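5-oxoprolinase subunit C (Escherichia coli, PDB 5DUD) catalyses, as part of 5-oxoprolinase, the cleavage of 5-oxo-L-proline to L-glutamate, coupled to hydrolysis of ATP to ADP and phosphate. Local coordinates at residues A[172-177]-A[278-283]. Numbering follows the deposited sequence.
Sequences NRIRAL and IHFVQC
His279 is gripped at one edge by Asn172: ring atom ND1 donates to Asn172 OD1 at 2.8 Å, with the oxygen close to the ring plane and the amide turned 57° against it. Asparagine suits the place, its short side chain bringing OD1 alongside the ring because CG sits between backbone N and carbonyl carbon (chi1 51°). Arg173 NH1 comes over one face of the ring, 3.3 Å from His279 CG, and His279 CB lies over a face of the guanidinium, the two planes 28° apart. Bent at its third side-chain torsion, the arginine also crosses Val281, whose CG2 is 3.6 Å from Arg173 NE. An alanine in place of His279 would probably leave Asn172 OD1 without its ND1 donor and Arg173 NH1 without the ring it lies over. These side chains decorate a parallel strand pair, 173-177 beside 278-282, that joins the first and last strands of a mixed sheet in the cyclophilin-like carboxyltransferase domain. The ladder alternates: Ile174 N donates to His279 O (2.9 Å), Val281 N to Ile174 O, and Ala176 N to Val281 O. Ile174, Ala176 and Phe280, buried on the face opposite His279, are apolar as suits that place; the small Ala176 puts its CB 4.1 Å from Phe280 CD1. Helix 187-195 packs on part of this face, where Phe193 stacks on Phe280. On the other face Arg175 runs alongside Val281 before its NH2 forms a salt bridge with Asp265.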
ATOM      1  N   ASN A 172      -3.954 -22.808  -1.692  1.00 36.91           N
ATOM      2  CA  ASN A 172      -4.366 -22.222  -0.407  1.00 36.70           C
ATOM      3  C   ASN A 172      -3.212 -22.243   0.620  1.00 40.62           C
ATOM      4  O   ASN A 172      -3.332 -21.548   1.628  1.00 39.98           O
ATOM      5  CB  ASN A 172      -5.627 -22.895   0.179  1.00 38.71           C
ATOM      6  CG  ASN A 172      -5.595 -24.401   0.265  1.00 63.24           C
ATOM      7  OD1 ASN A 172      -5.105 -24.979   1.239  1.00 58.66           O
ATOM      8  ND2 ASN A 172      -6.130 -25.073  -0.748  1.00 55.40           N
ATOM      9  N   ARG A 173      -2.115 -23.023   0.390  1.00 37.56           N
ATOM     10  CA  ARG A 173      -0.958 -23.052   1.294  1.00 37.56           C
ATOM     11  C   ARG A 173      -0.007 -21.901   0.936  1.00 40.45           C
ATOM     12  O   ARG A 173       0.417 -21.802  -0.214  1.00 39.66           O
ATOM     13  CB  ARG A 173      -0.234 -24.406   1.237  1.00 38.97           C
ATOM     14  CG  ARG A 173      -1.158 -25.572   1.566  1.00 51.96           C
ATOM     15  CD  ARG A 173      -0.440 -26.799   2.091  1.00 65.98           C
ATOM     16  NE  ARG A 173       0.098 -26.617   3.443  1.00 78.12           N
ATOM     17  CZ  ARG A 173      -0.613 -26.630   4.573  1.00 94.66           C
ATOM     18  NH1 ARG A 173      -1.932 -26.804   4.542  1.00 82.60           N
ATOM     19  NH2 ARG A 173      -0.008 -26.461   5.745  1.00 82.91           N
ATOM     20  N   ILE A 174       0.288 -21.017   1.904  1.00 36.61           N
ATOM     21  CA  ILE A 174       1.125 -19.831   1.697  1.00 35.42           C
ATOM     22  C   ILE A 174       2.261 -19.807   2.726  1.00 39.00           C
ATOM     23  O   ILE A 174       2.012 -19.880   3.923  1.00 39.15           O
ATOM     24  CB  ILE A 174       0.212 -18.568   1.774  1.00 38.05           C
ATOM     25  CG1 ILE A 174      -0.600 -18.402   0.462  1.00 38.03           C
ATOM     26  CG2 ILE A 174       0.999 -17.287   2.082  1.00 38.26           C
ATOM     27  CD1 ILE A 174      -2.060 -18.244   0.665  1.00 45.33           C
ATOM     28  N   ARG A 175       3.501 -19.689   2.252  1.00 34.87           N
ATOM     29  CA  ARG A 175       4.678 -19.656   3.117  1.00 34.87           C
ATOM     30  C   ARG A 175       4.838 -18.295   3.790  1.00 38.27           C
ATOM     31  O   ARG A 175       5.006 -17.294   3.097  1.00 37.07           O
ATOM     32  CB  ARG A 175       5.941 -19.994   2.315  1.00 34.76           C
ATOM     33  CG  ARG A 175       6.041 -21.469   1.955  1.00 44.40           C
ATOM     34  CD  ARG A 175       7.177 -21.747   0.991  1.00 51.88           C
ATOM     35  NE  ARG A 175       6.890 -21.240  -0.351  1.00 57.05           N
ATOM     36  CZ  ARG A 175       7.714 -21.324  -1.393  1.00 69.79           C
ATOM     37  NH1 ARG A 175       8.901 -21.912  -1.265  1.00 57.55           N
ATOM     38  NH2 ARG A 175       7.357 -20.832  -2.572  1.00 55.43           N
ATOM     39  N   ALA A 176       4.765 -18.253   5.130  1.00 35.36           N
ATOM     40  CA  ALA A 176       4.945 -17.016   5.893  1.00 34.90           C
ATOM     41  C   ALA A 176       6.132 -17.159   6.835  1.00 39.24           C
ATOM     42  O   ALA A 176       6.386 -18.250   7.342  1.00 39.67           O
ATOM     43  CB  ALA A 176       3.678 -16.668   6.675  1.00 35.86           C
ATOM     44  N   LEU A 177       6.854 -16.044   7.059  1.00 35.34           N
ATOM     45  CA  LEU A 177       8.009 -15.972   7.955  1.00 35.71           C
ATOM     46  C   LEU A 177       7.576 -15.336   9.281  1.00 39.90           C
ATOM     47  O   LEU A 177       6.911 -14.303   9.249  1.00 38.98           O
ATOM     48  CB  LEU A 177       9.149 -15.146   7.322  1.00 35.33           C
ATOM     49  CG  LEU A 177      10.191 -15.929   6.536  1.00 40.19           C
ATOM     50  CD1 LEU A 177      11.093 -14.997   5.748  1.00 39.95           C
ATOM     51  CD2 LEU A 177      11.065 -16.763   7.462  1.00 43.84           C
ATOM     52  N   ILE A 278      -7.472 -20.579   4.120  1.00 37.51           N
ATOM     53  CA  ILE A 278      -6.070 -20.233   3.831  1.00 35.93           C
ATOM     54  C   ILE A 278      -5.176 -20.890   4.887  1.00 39.10           C
ATOM     55  O   ILE A 278      -5.380 -20.653   6.077  1.00 39.21           O
ATOM     56  CB  ILE A 278      -5.809 -18.692   3.802  1.00 38.10           C
ATOM     57  CG1 ILE A 278      -6.934 -17.908   3.086  1.00 38.29           C
ATOM     58  CG2 ILE A 278      -4.442 -18.403   3.151  1.00 37.81           C
ATOM     59  CD1 ILE A 278      -6.809 -16.394   3.191  1.00 45.59           C
ATOM     60  N   HIS A 279      -4.173 -21.678   4.464  1.00 34.68           N
ATOM     61  CA  HIS A 279      -3.230 -22.320   5.388  1.00 34.63           C
ATOM     62  C   HIS A 279      -1.883 -21.622   5.326  1.00 36.19           C
ATOM     63  O   HIS A 279      -1.412 -21.286   4.239  1.00 34.47           O
ATOM     64  CB  HIS A 279      -3.048 -23.811   5.064  1.00 36.30           C
ATOM     65  CG  HIS A 279      -4.314 -24.610   5.127  1.00 40.82           C
ATOM     66  ND1 HIS A 279      -5.045 -24.890   3.988  1.00 42.48           N
ATOM     67  CD2 HIS A 279      -4.935 -25.170   6.189  1.00 43.82           C
ATOM     68  CE1 HIS A 279      -6.079 -25.611   4.386  1.00 43.12           C
ATOM     69  NE2 HIS A 279      -6.052 -25.811   5.704  1.00 44.35           N
ATOM     70  N   PHE A 280      -1.247 -21.417   6.485  1.00 32.69           N
ATOM     71  CA  PHE A 280       0.076 -20.802   6.554  1.00 31.54           C
ATOM     72  C   PHE A 280       1.129 -21.884   6.789  1.00 35.51           C
ATOM     73  O   PHE A 280       0.920 -22.785   7.602  1.00 36.08           O
ATOM     74  CB  PHE A 280       0.147 -19.732   7.652  1.00 33.25           C
ATOM     75  CG  PHE A 280      -0.660 -18.488   7.362  1.00 34.11           C
ATOM     76  CD1 PHE A 280      -0.270 -17.604   6.368  1.00 36.17           C
ATOM     77  CD2 PHE A 280      -1.777 -18.171   8.121  1.00 36.82           C
ATOM     78  CE1 PHE A 280      -1.007 -16.449   6.109  1.00 36.49           C
ATOM     79  CE2 PHE A 280      -2.510 -17.012   7.865  1.00 39.03           C
ATOM     80  CZ  PHE A 280      -2.119 -16.159   6.862  1.00 36.04           C
ATOM     81  N   VAL A 281       2.253 -21.793   6.071  1.00 31.16           N
ATOM     82  CA  VAL A 281       3.373 -22.727   6.181  1.00 31.39           C
ATOM     83  C   VAL A 281       4.559 -21.974   6.796  1.00 34.78           C
ATOM     84  O   VAL A 281       4.894 -20.887   6.328  1.00 33.42           O
ATOM     85  CB  VAL A 281       3.721 -23.328   4.791  1.00 34.99           C
ATOM     86  CG1 VAL A 281       5.052 -24.084   4.821  1.00 35.38           C
ATOM     87  CG2 VAL A 281       2.605 -24.235   4.288  1.00 35.24           C
ATOM     88  N   GLN A 282       5.212 -22.546   7.821  1.00 32.15           N
ATOM     89  CA  GLN A 282       6.383 -21.903   8.440  1.00 31.78           C
ATOM     90  C   GLN A 282       7.587 -22.017   7.495  1.00 35.55           C
ATOM     91  O   GLN A 282       7.935 -23.120   7.065  1.00 35.68           O
ATOM     92  CB  GLN A 282       6.698 -22.512   9.810  1.00 34.27           C
ATOM     93  CG  GLN A 282       7.578 -21.610  10.680  1.00 44.72           C
ATOM     94  CD  GLN A 282       7.698 -22.065  12.119  1.00 60.91           C
ATOM     95  OE1 GLN A 282       6.898 -22.859  12.626  1.00 56.70           O
ATOM     96  NE2 GLN A 282       8.696 -21.547  12.820  1.00 52.58           N
ATOM     97  N   CYS A 283       8.180 -20.867   7.147  1.00 31.52           N
ATOM     98  CA  CYS A 283       9.243 -20.755   6.168  1.00 31.07           C
ATOM     99  C   CYS A 283      10.578 -20.387   6.816  1.00 35.70           C
ATOM    100  O   CYS A 283      10.665 -20.184   8.027  1.00 35.66           O
ATOM    101  CB  CYS A 283       8.838 -19.717   5.124  1.00 30.29           C
ATOM    102  SG  CYS A 283       9.896 -19.685   3.656  1.00 33.78           S
TER